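Local coordinates for inositol monophosphatase family protein (Staphylococcus aureus, PDB 5I3S) that probably hydrolyses phosphate monoesters such as inositol monophosphate, as a metal-dependent member of the inositol monophosphatase family with the sugar phosphatase fold, at residues 4-9 with 78-83; 8-13 with 50-55; 16-21 with 43-48; 113-118 with 122-127; 179-184 with 194-199. All coordinates share one frame; numbering follows the deposited sequence.

Contact 1: residues 4-9 with 78-83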
# COMPACT_ATOMS: atom_id res chain seq x y z
N TYR A 4 -2.65 31.05 1.28
CA TYR A 4 -2.44 29.76 1.92
C TYR A 4 -3.67 29.27 2.68
O TYR A 4 -4.09 28.12 2.49
CB TYR A 4 -1.30 29.87 2.92
CG TYR A 4 -0.87 28.57 3.53
CD1 TYR A 4 -0.38 27.54 2.73
CD2 TYR A 4 -0.91 28.37 4.91
CE1 TYR A 4 0.04 26.34 3.28
CE2 TYR A 4 -0.50 27.18 5.46
CZ TYR A 4 -0.02 26.16 4.64
OH TYR A 4 0.42 24.96 5.17
N GLY A 5 -4.22 30.15 3.53
CA GLY A 5 -5.40 29.86 4.32
C GLY A 5 -6.61 29.57 3.46
O GLY A 5 -7.33 28.61 3.73
N PHE A 6 -6.86 30.42 2.45
CA PHE A 6 -7.90 30.17 1.42
C PHE A 6 -7.72 28.79 0.75
O PHE A 6 -8.70 28.07 0.53
CB PHE A 6 -7.89 31.32 0.38
CG PHE A 6 -8.71 31.07 -0.86
CD1 PHE A 6 -10.09 31.19 -0.85
CD2 PHE A 6 -8.11 30.77 -2.05
CE1 PHE A 6 -10.84 30.98 -2.01
CE2 PHE A 6 -8.85 30.53 -3.20
CZ PHE A 6 -10.23 30.64 -3.18
N ALA A 7 -6.48 28.40 0.46
CA ALA A 7 -6.26 27.12 -0.23
C ALA A 7 -6.60 25.96 0.69
O ALA A 7 -7.27 25.04 0.30
CB ALA A 7 -4.82 27.02 -0.71
N GLN A 8 -6.14 26.06 1.93
CA GLN A 8 -6.36 25.08 2.97
C GLN A 8 -7.83 24.76 3.18
O GLN A 8 -8.22 23.61 3.15
CB GLN A 8 -5.69 25.57 4.25
CG GLN A 8 -5.66 24.62 5.40
CD GLN A 8 -4.47 24.86 6.30
OE1 GLN A 8 -3.33 24.92 5.84
NE2 GLN A 8 -4.72 25.02 7.58
N GLY A 9 -8.65 25.77 3.33
CA GLY A 9 -10.08 25.58 3.56
C GLY A 9 -10.78 25.04 2.34
O GLY A 9 -11.55 24.07 2.43
N THR A 78 0.44 33.67 -10.98
CA THR A 78 0.10 32.70 -9.92
C THR A 78 -0.63 31.52 -10.55
O THR A 78 -1.56 31.73 -11.34
CB THR A 78 -0.67 33.33 -8.71
OG1 THR A 78 0.07 34.44 -8.17
CG2 THR A 78 -0.85 32.26 -7.58
N VAL A 79 -0.18 30.30 -10.22
CA VAL A 79 -0.68 29.09 -10.85
C VAL A 79 -1.04 28.00 -9.84
O VAL A 79 -0.20 27.58 -9.06
CB VAL A 79 0.34 28.56 -11.87
CG1 VAL A 79 -0.17 27.29 -12.52
CG2 VAL A 79 0.57 29.63 -12.92
N TRP A 80 -2.31 27.55 -9.91
CA TRP A 80 -2.85 26.48 -9.07
C TRP A 80 -2.75 25.22 -9.90
O TRP A 80 -3.36 25.14 -10.97
CB TRP A 80 -4.33 26.74 -8.72
CG TRP A 80 -4.53 27.87 -7.70
CD1 TRP A 80 -4.13 29.15 -7.82
CD2 TRP A 80 -5.15 27.78 -6.40
NE1 TRP A 80 -4.48 29.87 -6.72
CE2 TRP A 80 -5.11 29.06 -5.83
CE3 TRP A 80 -5.77 26.74 -5.69
CZ2 TRP A 80 -5.64 29.34 -4.58
CZ3 TRP A 80 -6.29 27.01 -4.44
CH2 TRP A 80 -6.22 28.30 -3.89
N VAL A 81 -1.99 24.23 -9.43
CA VAL A 81 -1.95 22.96 -10.19
C VAL A 81 -2.68 21.85 -9.43
O VAL A 81 -2.22 21.43 -8.37
CB VAL A 81 -0.54 22.63 -10.80
CG1 VAL A 81 0.57 23.09 -9.92
CG2 VAL A 81 -0.38 21.19 -11.19
N VAL A 82 -3.83 21.43 -9.95
CA VAL A 82 -4.73 20.62 -9.15
C VAL A 82 -5.02 19.26 -9.76
O VAL A 82 -5.32 19.17 -10.95
CB VAL A 82 -6.03 21.40 -8.67
CG1 VAL A 82 -6.12 22.81 -9.17
CG2 VAL A 82 -7.34 20.64 -8.83
N ASP A 83 -4.94 18.21 -8.92
CA ASP A 83 -5.56 16.91 -9.23
C ASP A 83 -6.76 16.72 -8.29
O ASP A 83 -6.59 16.46 -7.07
CB ASP A 83 -4.57 15.73 -9.13
CG ASP A 83 -5.11 14.45 -9.84
OD1 ASP A 83 -6.30 14.41 -10.19
OD2 ASP A 83 -4.37 13.46 -10.00

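Contact 2: residues 8-13 with 50-55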
# COMPACT_ATOMS: atom_id res chain seq x y z
N GLN A 8 -6.14 26.06 1.93
CA GLN A 8 -6.36 25.08 2.97
C GLN A 8 -7.83 24.76 3.18
O GLN A 8 -8.22 23.61 3.15
CB GLN A 8 -5.69 25.57 4.25
CG GLN A 8 -5.66 24.62 5.40
CD GLN A 8 -4.47 24.86 6.30
OE1 GLN A 8 -3.33 24.92 5.84
NE2 GLN A 8 -4.72 25.02 7.58
N GLY A 9 -8.65 25.77 3.33
CA GLY A 9 -10.08 25.58 3.56
C GLY A 9 -10.78 25.04 2.34
O GLY A 9 -11.55 24.07 2.43
N LEU A 10 -10.46 25.63 1.20
CA LEU A 10 -10.94 25.15 -0.10
C LEU A 10 -10.71 23.65 -0.31
O LEU A 10 -11.60 22.92 -0.70
CB LEU A 10 -10.25 25.92 -1.23
CG LEU A 10 -10.57 25.48 -2.66
CD1 LEU A 10 -12.06 25.61 -2.91
CD2 LEU A 10 -9.80 26.31 -3.65
N ILE A 11 -9.50 23.17 -0.04
CA ILE A 11 -9.24 21.74 -0.33
C ILE A 11 -10.06 20.84 0.62
O ILE A 11 -10.62 19.84 0.19
CB ILE A 11 -7.73 21.42 -0.38
CG1 ILE A 11 -7.48 20.09 -1.08
CG2 ILE A 11 -7.09 21.49 0.99
CD1 ILE A 11 -6.00 19.80 -1.27
N GLN A 12 -10.15 21.25 1.89
CA GLN A 12 -10.93 20.54 2.91
C GLN A 12 -12.42 20.54 2.58
O GLN A 12 -13.08 19.51 2.62
CB GLN A 12 -10.67 21.14 4.28
CG GLN A 12 -9.33 20.73 4.83
CD GLN A 12 -8.93 21.53 6.07
OE1 GLN A 12 -8.52 22.70 5.98
NE2 GLN A 12 -9.00 20.89 7.22
N GLU A 13 -12.92 21.68 2.16
CA GLU A 13 -14.30 21.82 1.79
C GLU A 13 -14.63 20.99 0.52
O GLU A 13 -15.67 20.31 0.47
CB GLU A 13 -14.60 23.33 1.67
CG GLU A 13 -16.07 23.73 1.53
CD GLU A 13 -16.99 23.03 2.49
OE1 GLU A 13 -16.71 23.04 3.70
OE2 GLU A 13 -17.97 22.43 2.00
N PHE A 50 -11.83 25.15 -9.36
CA PHE A 50 -11.68 26.20 -10.36
C PHE A 50 -12.54 27.46 -10.05
O PHE A 50 -12.03 28.59 -9.98
CB PHE A 50 -12.04 25.60 -11.73
CG PHE A 50 -12.03 26.59 -12.86
CD1 PHE A 50 -10.85 27.23 -13.23
CD2 PHE A 50 -13.21 26.87 -13.57
CE1 PHE A 50 -10.83 28.15 -14.27
CE2 PHE A 50 -13.20 27.78 -14.62
CZ PHE A 50 -12.01 28.42 -14.97
N ASP A 51 -13.83 27.26 -9.82
CA ASP A 51 -14.76 28.39 -9.69
C ASP A 51 -14.56 29.20 -8.46
O ASP A 51 -14.75 30.39 -8.47
CB ASP A 51 -16.22 27.94 -9.71
CG ASP A 51 -16.64 27.41 -11.03
OD1 ASP A 51 -16.00 27.76 -12.06
OD2 ASP A 51 -17.60 26.61 -11.04
N THR A 52 -14.22 28.54 -7.37
CA THR A 52 -13.90 29.22 -6.13
C THR A 52 -12.63 30.06 -6.24
O THR A 52 -12.59 31.17 -5.73
CB THR A 52 -13.75 28.18 -5.02
OG1 THR A 52 -14.97 27.47 -4.93
CG2 THR A 52 -13.38 28.79 -3.66
N ILE A 53 -11.59 29.51 -6.88
CA ILE A 53 -10.34 30.27 -7.11
C ILE A 53 -10.67 31.53 -7.98
O ILE A 53 -10.40 32.63 -7.54
CB ILE A 53 -9.20 29.44 -7.78
CG1 ILE A 53 -8.76 28.23 -6.93
CG2 ILE A 53 -7.99 30.34 -8.04
CD1 ILE A 53 -8.20 27.07 -7.77
N LEU A 54 -11.28 31.33 -9.16
CA LEU A 54 -11.67 32.39 -10.12
C LEU A 54 -12.53 33.52 -9.51
O LEU A 54 -12.31 34.69 -9.80
CB LEU A 54 -12.41 31.78 -11.35
N GLU A 55 -13.52 33.16 -8.69
CA GLU A 55 -14.36 34.15 -7.97
C GLU A 55 -13.53 35.06 -7.08
O GLU A 55 -13.80 36.25 -6.97
CB GLU A 55 -15.44 33.45 -7.10

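Contact 3: residues 16-21 with 43-48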
# COMPACT_ATOMS: atom_id res chain seq x y z
N ILE A 16 -15.17 17.42 1.64
CA ILE A 16 -16.54 17.22 2.10
C ILE A 16 -17.53 16.99 0.95
O ILE A 16 -18.40 16.13 1.04
CB ILE A 16 -16.97 18.36 3.05
CG1 ILE A 16 -16.23 18.17 4.37
CG2 ILE A 16 -18.48 18.39 3.28
CD1 ILE A 16 -16.45 19.24 5.40
N ARG A 17 -17.37 17.74 -0.13
CA ARG A 17 -18.21 17.51 -1.31
C ARG A 17 -17.94 16.21 -2.04
O ARG A 17 -18.88 15.66 -2.61
CB ARG A 17 -18.10 18.67 -2.28
CG ARG A 17 -18.66 19.93 -1.66
CD ARG A 17 -18.21 21.16 -2.42
NE ARG A 17 -18.90 21.29 -3.72
CZ ARG A 17 -19.73 22.29 -4.07
NH1 ARG A 17 -20.04 23.29 -3.24
NH2 ARG A 17 -20.26 22.27 -5.28
N ILE A 18 -16.69 15.71 -2.02
CA ILE A 18 -16.42 14.36 -2.52
C ILE A 18 -17.18 13.28 -1.71
O ILE A 18 -17.85 12.45 -2.31
CB ILE A 18 -14.90 14.00 -2.59
CG1 ILE A 18 -14.26 14.77 -3.73
CG2 ILE A 18 -14.69 12.50 -2.82
CD1 ILE A 18 -12.80 14.45 -3.98
N LYS A 19 -17.11 13.33 -0.38
CA LYS A 19 -17.87 12.34 0.46
C LYS A 19 -19.40 12.44 0.27
O LYS A 19 -20.09 11.43 0.25
CB LYS A 19 -17.49 12.44 1.95
CG LYS A 19 -15.98 12.48 2.20
CD LYS A 19 -15.49 11.66 3.40
CE LYS A 19 -16.04 12.12 4.74
NZ LYS A 19 -16.10 13.60 4.92
N GLN A 20 -19.93 13.64 0.11
CA GLN A 20 -21.34 13.83 -0.21
C GLN A 20 -21.76 13.17 -1.52
O GLN A 20 -22.82 12.54 -1.57
CB GLN A 20 -21.71 15.32 -0.26
CG GLN A 20 -21.97 15.90 1.11
CD GLN A 20 -22.00 17.42 1.12
OE1 GLN A 20 -22.04 18.09 0.08
NE2 GLN A 20 -21.96 17.97 2.31
N LEU A 21 -20.93 13.33 -2.56
CA LEU A 21 -21.21 12.68 -3.83
C LEU A 21 -21.16 11.16 -3.72
O LEU A 21 -22.03 10.46 -4.27
CB LEU A 21 -20.36 13.25 -4.98
CG LEU A 21 -20.80 14.68 -5.40
CD1 LEU A 21 -19.76 15.41 -6.22
CD2 LEU A 21 -22.12 14.70 -6.15
N LYS A 43 -14.93 15.71 -12.25
CA LYS A 43 -15.41 16.97 -12.87
C LYS A 43 -16.02 17.88 -11.80
O LYS A 43 -15.68 19.05 -11.74
CB LYS A 43 -16.44 16.71 -14.01
N ALA A 44 -16.88 17.33 -10.94
CA ALA A 44 -17.53 18.12 -9.90
C ALA A 44 -16.48 18.83 -9.05
O ALA A 44 -16.54 20.07 -8.84
CB ALA A 44 -18.41 17.26 -9.00
N THR A 45 -15.50 18.05 -8.60
CA THR A 45 -14.46 18.56 -7.69
C THR A 45 -13.59 19.62 -8.38
O THR A 45 -13.32 20.68 -7.79
CB THR A 45 -13.60 17.39 -7.13
OG1 THR A 45 -14.46 16.40 -6.55
CG2 THR A 45 -12.62 17.90 -6.11
N GLU A 46 -13.20 19.40 -9.64
CA GLU A 46 -12.35 20.43 -10.31
C GLU A 46 -13.13 21.72 -10.61
O GLU A 46 -12.59 22.83 -10.45
CB GLU A 46 -11.64 19.92 -11.59
CG GLU A 46 -10.69 20.99 -12.17
CD GLU A 46 -9.49 20.45 -12.91
OE1 GLU A 46 -9.02 19.34 -12.61
OE2 GLU A 46 -8.99 21.16 -13.81
N ASP A 47 -14.37 21.58 -11.05
CA ASP A 47 -15.23 22.76 -11.31
C ASP A 47 -15.48 23.59 -10.05
O ASP A 47 -15.46 24.82 -10.12
CB ASP A 47 -16.57 22.35 -11.94
CG ASP A 47 -16.41 21.91 -13.37
OD1 ASP A 47 -15.42 22.35 -13.99
OD2 ASP A 47 -17.27 21.16 -13.88
N PHE A 48 -15.67 22.92 -8.91
CA PHE A 48 -15.78 23.63 -7.62
C PHE A 48 -14.49 24.35 -7.31
O PHE A 48 -14.51 25.51 -6.97
CB PHE A 48 -16.12 22.66 -6.46
CG PHE A 48 -16.03 23.31 -5.09
CD1 PHE A 48 -16.93 24.31 -4.70
CD2 PHE A 48 -15.03 22.95 -4.19
CE1 PHE A 48 -16.85 24.91 -3.43
CE2 PHE A 48 -14.96 23.53 -2.92
CZ PHE A 48 -15.86 24.53 -2.56

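Contact 4: residues 113-118 with 122-127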
# COMPACT_ATOMS: atom_id res chain seq x y z
N GLY A 113 2.07 23.73 -0.98
CA GLY A 113 1.52 22.45 -1.41
C GLY A 113 0.57 21.76 -0.40
O GLY A 113 0.74 21.88 0.86
N PHE A 114 -0.40 21.02 -0.96
CA PHE A 114 -1.47 20.37 -0.22
C PHE A 114 -1.79 19.00 -0.79
O PHE A 114 -2.06 18.93 -1.98
CB PHE A 114 -2.77 21.22 -0.25
CG PHE A 114 -2.59 22.66 0.21
CD1 PHE A 114 -2.79 23.01 1.53
CD2 PHE A 114 -2.23 23.66 -0.70
CE1 PHE A 114 -2.64 24.34 1.95
CE2 PHE A 114 -2.06 24.99 -0.29
CZ PHE A 114 -2.28 25.32 1.03
N VAL A 115 -1.76 17.94 0.02
CA VAL A 115 -2.35 16.65 -0.36
C VAL A 115 -3.31 16.15 0.73
O VAL A 115 -2.92 15.95 1.88
CB VAL A 115 -1.35 15.57 -0.94
CG1 VAL A 115 0.03 16.11 -1.25
CG2 VAL A 115 -1.21 14.36 -0.12
N TYR A 116 -4.59 16.06 0.37
CA TYR A 116 -5.67 15.83 1.32
C TYR A 116 -6.16 14.44 1.18
O TYR A 116 -6.72 14.11 0.14
CB TYR A 116 -6.83 16.81 1.12
CG TYR A 116 -7.95 16.72 2.16
CD1 TYR A 116 -7.69 16.40 3.50
CD2 TYR A 116 -9.28 17.00 1.82
CE1 TYR A 116 -8.72 16.33 4.45
CE2 TYR A 116 -10.29 16.93 2.77
CZ TYR A 116 -9.99 16.59 4.08
OH TYR A 116 -10.98 16.49 5.02
N ASP A 117 -5.90 13.61 2.18
CA ASP A 117 -6.34 12.21 2.17
C ASP A 117 -7.80 12.28 2.62
O ASP A 117 -8.09 12.36 3.80
CB ASP A 117 -5.46 11.30 3.07
CG ASP A 117 -5.89 9.84 3.07
OD1 ASP A 117 -7.09 9.54 2.78
OD2 ASP A 117 -5.03 8.98 3.38
N VAL A 118 -8.68 12.33 1.66
CA VAL A 118 -10.07 12.67 1.90
C VAL A 118 -10.73 11.69 2.89
O VAL A 118 -11.40 12.14 3.80
CB VAL A 118 -10.88 12.67 0.58
CG1 VAL A 118 -12.36 12.84 0.86
CG2 VAL A 118 -10.37 13.78 -0.35
N VAL A 122 -7.06 13.62 6.58
CA VAL A 122 -5.70 14.05 6.91
C VAL A 122 -5.15 14.90 5.78
O VAL A 122 -5.01 14.45 4.65
CB VAL A 122 -4.75 12.86 7.16
CG1 VAL A 122 -3.36 13.36 7.55
CG2 VAL A 122 -5.28 11.87 8.24
N LEU A 123 -4.87 16.14 6.10
CA LEU A 123 -4.38 17.10 5.15
C LEU A 123 -2.92 17.23 5.40
O LEU A 123 -2.54 17.62 6.49
CB LEU A 123 -5.04 18.44 5.39
CG LEU A 123 -4.51 19.61 4.54
CD1 LEU A 123 -4.85 19.41 3.09
CD2 LEU A 123 -5.10 20.89 5.04
N TYR A 124 -2.10 16.88 4.40
CA TYR A 124 -0.68 17.21 4.46
C TYR A 124 -0.50 18.56 3.78
O TYR A 124 -1.09 18.83 2.74
CB TYR A 124 0.18 16.11 3.84
CG TYR A 124 -0.11 14.69 4.43
CD1 TYR A 124 0.62 14.19 5.50
CD2 TYR A 124 -1.09 13.87 3.87
CE1 TYR A 124 0.36 12.93 6.05
CE2 TYR A 124 -1.36 12.62 4.38
CZ TYR A 124 -0.64 12.15 5.46
OH TYR A 124 -0.93 10.92 5.97
N HIS A 125 0.35 19.40 4.34
CA HIS A 125 0.48 20.77 3.88
C HIS A 125 1.78 21.44 4.37
O HIS A 125 2.41 21.01 5.35
CB HIS A 125 -0.78 21.60 4.24
CG HIS A 125 -1.02 21.74 5.70
ND1 HIS A 125 -0.90 22.93 6.38
CD2 HIS A 125 -1.35 20.81 6.64
CE1 HIS A 125 -1.14 22.73 7.66
NE2 HIS A 125 -1.43 21.46 7.84
N ALA A 126 2.16 22.48 3.62
CA ALA A 126 3.49 23.11 3.73
C ALA A 126 3.46 24.41 2.95
O ALA A 126 2.92 24.45 1.83
CB ALA A 126 4.55 22.20 3.16
N LYS A 127 3.93 25.49 3.54
CA LYS A 127 4.16 26.72 2.79
C LYS A 127 5.63 26.72 2.62
O LYS A 127 6.32 26.39 3.57
CB LYS A 127 3.64 27.94 3.55
CG LYS A 127 4.06 29.28 2.95
CD LYS A 127 3.34 30.47 3.58
CE LYS A 127 4.07 31.81 3.40
NZ LYS A 127 4.94 31.95 2.19

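Contact 5: residues 179-184 with 194-199. With PO4 (phosphate ion), chain E.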
# COMPACT_ATOMS: atom_id res chain seq x y z
N ARG A 179 6.98 -1.64 -1.94
CA ARG A 179 5.60 -1.31 -1.67
C ARG A 179 5.04 -0.54 -2.87
O ARG A 179 5.79 -0.01 -3.66
CB ARG A 179 5.50 -0.41 -0.42
CG ARG A 179 6.12 -0.97 0.84
CD ARG A 179 5.28 -2.14 1.38
NE ARG A 179 5.83 -2.67 2.63
CZ ARG A 179 6.71 -3.65 2.73
NH1 ARG A 179 7.21 -4.29 1.65
NH2 ARG A 179 7.10 -4.03 3.94
N ALA A 180 3.71 -0.48 -2.98
CA ALA A 180 3.04 0.34 -3.99
C ALA A 180 1.60 0.53 -3.56
O ALA A 180 0.87 -0.45 -3.32
CB ALA A 180 3.07 -0.35 -5.37
N TYR A 181 1.18 1.78 -3.50
CA TYR A 181 -0.07 2.18 -2.87
C TYR A 181 -1.05 2.75 -3.84
O TYR A 181 -2.23 2.83 -3.54
CB TYR A 181 0.22 3.16 -1.74
CG TYR A 181 1.17 2.61 -0.66
CD1 TYR A 181 0.86 1.46 0.07
CD2 TYR A 181 2.33 3.29 -0.31
CE1 TYR A 181 1.70 0.97 1.08
CE2 TYR A 181 3.18 2.81 0.69
CZ TYR A 181 2.87 1.64 1.38
OH TYR A 181 3.72 1.19 2.35
N GLY A 182 -0.58 3.18 -5.01
CA GLY A 182 -1.47 3.51 -6.12
C GLY A 182 -1.90 4.97 -6.16
O GLY A 182 -2.73 5.30 -7.00
N SER A 183 -1.39 5.81 -5.25
CA SER A 183 -1.59 7.25 -5.33
C SER A 183 -0.30 8.04 -5.25
O SER A 183 0.24 8.25 -4.17
CB SER A 183 -2.46 7.71 -4.19
OG SER A 183 -2.47 9.13 -4.19
N ALA A 184 0.15 8.57 -6.37
CA ALA A 184 1.44 9.21 -6.45
C ALA A 184 1.64 10.32 -5.44
O ALA A 184 2.70 10.38 -4.80
CB ALA A 184 1.70 9.70 -7.86
N GLY A 194 8.43 9.66 6.13
CA GLY A 194 9.33 8.57 6.50
C GLY A 194 8.76 7.18 6.40
O GLY A 194 9.44 6.23 6.76
N ASN A 195 7.53 7.03 5.89
CA ASN A 195 6.94 5.71 5.68
C ASN A 195 7.57 4.92 4.53
O ASN A 195 7.54 3.67 4.54
CB ASN A 195 5.41 5.81 5.50
CG ASN A 195 4.68 5.71 6.83
OD1 ASN A 195 5.27 5.89 7.93
ND2 ASN A 195 3.37 5.41 6.76
N LEU A 196 8.12 5.62 3.55
CA LEU A 196 8.94 5.04 2.51
C LEU A 196 10.21 5.88 2.42
O LEU A 196 10.15 7.10 2.57
CB LEU A 196 8.22 5.11 1.16
CG LEU A 196 6.91 4.37 0.90
CD1 LEU A 196 6.40 4.68 -0.51
CD2 LEU A 196 7.12 2.88 1.09
N GLU A 197 11.34 5.25 2.14
CA GLU A 197 12.60 5.95 2.00
C GLU A 197 12.74 6.45 0.61
O GLU A 197 13.39 7.46 0.41
CB GLU A 197 13.82 5.09 2.38
CG GLU A 197 14.07 4.94 3.88
CD GLU A 197 13.24 3.89 4.59
OE1 GLU A 197 12.48 3.10 3.98
OE2 GLU A 197 13.37 3.80 5.82
N ALA A 198 12.13 5.77 -0.36
CA ALA A 198 12.04 6.34 -1.70
C ALA A 198 10.84 5.82 -2.49
O ALA A 198 10.28 4.77 -2.17
CB ALA A 198 13.31 6.07 -2.47
N TYR A 199 10.51 6.56 -3.55
CA TYR A 199 9.45 6.28 -4.46
C TYR A 199 9.93 6.65 -5.89
O TYR A 199 10.63 7.65 -6.09
CB TYR A 199 8.21 7.11 -4.08
CG TYR A 199 7.13 7.08 -5.13
CD1 TYR A 199 6.50 5.87 -5.46
CD2 TYR A 199 6.72 8.23 -5.79
CE1 TYR A 199 5.51 5.80 -6.42
CE2 TYR A 199 5.74 8.20 -6.77
CZ TYR A 199 5.10 6.97 -7.07
OH TYR A 199 4.15 6.88 -8.08
P PO4 E . 1.94 3.88 -8.22
O1 PO4 E . 1.09 4.92 -7.52
O2 PO4 E . 1.16 3.21 -9.29
O3 PO4 E . 2.37 2.89 -7.14
O4 PO4 E . 3.18 4.56 -8.76

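Contact 1: residues 4-9 with 78-83
Phe6 and Ala7, neighbours on the N-terminal helix, both rest on the outer end of the Trp80 indole, which projects from strand 78-83. The aromatic part of the contact is a rim-to-rim meeting. Phe6 CE2 lies 3.5 Å from Trp80 CH2, and Trp80 CZ2 sits in the plane of the phenyl ring at its edge, 3.7 Å from Phe6 CE2. The ring centroids are 5.7 Å apart with the planes turned by 76°, and neither ring lies over the face of the other. The first torsion of Phe6 sets this up: with CG anti to the backbone N (chi1 169°), the phenyl is placed against the six-membered end of the indole.

In the sugar phosphatase fold, helix 2-24 lies across one face of the large mixed sheet, and Trp80 rises from that sheet to meet it. The same indole also touches Ile53 of helix 37-56, which places it under both helices.

The aliphatic part is a single methyl. Ala7 CB packs 3.7 Å from Trp80 CH2 and 4.0 Å from Trp80 CZ3, beside the Phe6 contact. The CA atoms of Ala7 and Trp80 are 9.5 Å apart, and the indole spans most of this gap.

The polar edge of the indole is used elsewhere: Trp80 NE1 is hydrogen-bonded to His60 ND1, which probably helps to fix the rotation of the ring.

Contact 2: residues 8-13 with 50-55
Leu10 points at Thr52 and Ile53 with its two methyl branches divided between them, joining helix 2-24 to helix 37-56. These are the two long N-terminal helices of the inositol monophosphatase fold, which lie together on the same side of the large mixed sheet. The contact is small, burying 117 Å² in all, and is made by these three side chains.

Leu10 and Thr52 reach for each other tip to tip. The CD1 methyl of Leu10 meets Thr52 CG2 at 3.5 Å and stands 3.7 Å from Thr52 CB, the closest part of the contact. Thr52 can offer its methyl because OG1 lies beside the backbone N (chi1 -59°), where the hydroxyl is hydrogen-bonded to the carbonyl O of Phe48 one turn earlier. With its polar end engaged in its own helix, the residue presents mainly carbon to Leu10.

Ile53 approaches differently. Its side chain runs at about a right angle to that of Leu10, and its CA-CB bond is not directed at the facing helix; contact comes through the outer part of the side chain. Deeper still, both Leu10 and Ile53 touch Trp80 of strand 78-83, so the indole contacts both helices from the sheet side. The second branch of Leu10 completes the junction, with CD2 lying 3.9 Å from Ile53 CG1.

Contact 3: residues 16-21 with 43-48
Arg17 and Phe48 are brought together by a bend in one chain and the setting of the other. In Arg17, CG lies anti to the carbonyl carbon, and a bend at chi3 (73°) turns the guanidinium onto the ring; in Phe48, CG lies anti to the backbone N (chi1 171°), which directs the ring toward the facing helix. The guanidinium settles flat on the phenyl ring, with centres 4.1 Å apart and planes inclined by 14°. Phe48 CD1 stands 3.5 Å from Arg17 CZ, over the centre of the guanidinium. The stack is offset, for it is Arg17 CD that lies above the middle of the ring, 3.8 Å from the centroid, in a CH-pi contact almost along the ring normal. One face of Phe48 is thus covered by both the methylene and the charged group.

The pair bridges helix 2-24 and helix 37-56 of the inositol monophosphatase fold, which run nearly antiparallel here, their segment axes 10.1 Å apart at closest approach. Ile18 crosses Thr45 at about a right angle, with Ile18 CG1 3.3 Å from Thr45 OG1. That hydroxyl is hydrogen-bonded to the carbonyl O of Val41 in its own helix. Further along, Leu21 CD1 touches Ala44 CB at 3.6 Å.

Ile18 and Thr45 are buried, whereas Arg17 lies at the exposed margin. The flat stack is consistent with a cation-pi attraction that probably leaves the in-plane N-H groups of this exposed arginine available to other partners.

Contact 4: residues 113-118 with 122-127
Tyr116 and Leu123 face each other as a non-hydrogen-bonded pair in an antiparallel beta hairpin, their CA atoms 4.2 Å apart. The tight part of the contact is the backbone. Val115 and Tyr124 exchange two bonds, Tyr124 N to Val115 O measuring 2.8 Å, and Asp117 N reaches Val122 O at 2.8 Å. Toward Gly113 the pairing slackens: Gly113 N to Ala126 O is nearly straight (165°), whereas the return bond from Ala126 N is weak.

Side chains meet less closely. Tyr116 CB touches Leu123 CD1 at 3.8 Å, and with CG anti to the backbone N (chi1 -175°) the Tyr116 ring sets its edge by Val122 O. Phe114 CD1 packs 3.7 Å from His125 CB on the same face. On the other face, Val115 CG2 comes only within 4.0 Å of Tyr124 CD2. Asp117 and Val122, partly exposed near the turn, are well bonded through the backbone but stay 4.4 Å apart, CB to CB.

The hairpin lies inside the large sheet, between strands 99-106 and 132-134. Helix 2-24 covers the Phe114 and Leu123 face, and Tyr4 OH is hydrogen-bonded to His125 ND1. Helices 184-193 and 206-218 pack against Val115 and Tyr124 from the other side.

Contact 5: residues 179-184 with 194-199
Leu196 packs against Arg179 and Tyr181, forming the apolar part of the contact. Leu196 CD1 lies 3.9 Å from Tyr181 CE2, the two side chains sliding past each other in opposite directions. The other branch, Leu196 CD2, rests 4.0 Å from Arg179 CB, on the aliphatic stem of the arginine. A separate touch joins Ala184 CB to Tyr199 OH at 3.7 Å.

The polar part centres on a bound phosphate ion, probably from the crystallisation liquor. Tyr199 has CG anti to its backbone N (chi1 169°), which lays the phenol beside helix 184-193, against Ile188 and Val191, and lets OH donate to phosphate O4 at 2.6 Å, with O4 in the plane of the ring at its edge. Phosphate O1 lies 3.2 Å from Gly182 CA. Ser183 is the N-cap of that helix.

Arg179 NH1 is hydrogen-bonded to Ser177 OG, while Arg179 NH2 is hydrogen-bonded to Asn90 of the second subunit and Tyr181 OH to Gln94 of the second subunit. The anion beside a helix N terminus, held by a phenol hydroxyl, is consistent with a phosphate-binding pocket next to the dimer interface, where the helix dipole would probably help to stabilise the negative charge.

Overall arrangement
From the N terminus, helix 2-24 supplies the first segment of contacts 1, 2 and 3 in turn. Contact 3 closes the shortest loop of these three, pairing the helix with 43-48; contact 2 encloses it by returning to 50-55, and contact 1 encloses both by reaching strand 78-83. Together they bind the two N-terminal helices to each other and to the large sheet. Contact 4 follows in series as a local hairpin of that sheet, touching contact 1 through Tyr4 and His125. Contact 5 comes last, in the smaller sheet and the loop before helix 184-193; its centre is about 24 Å from that of contact 1, on the opposite side of the chain's centre.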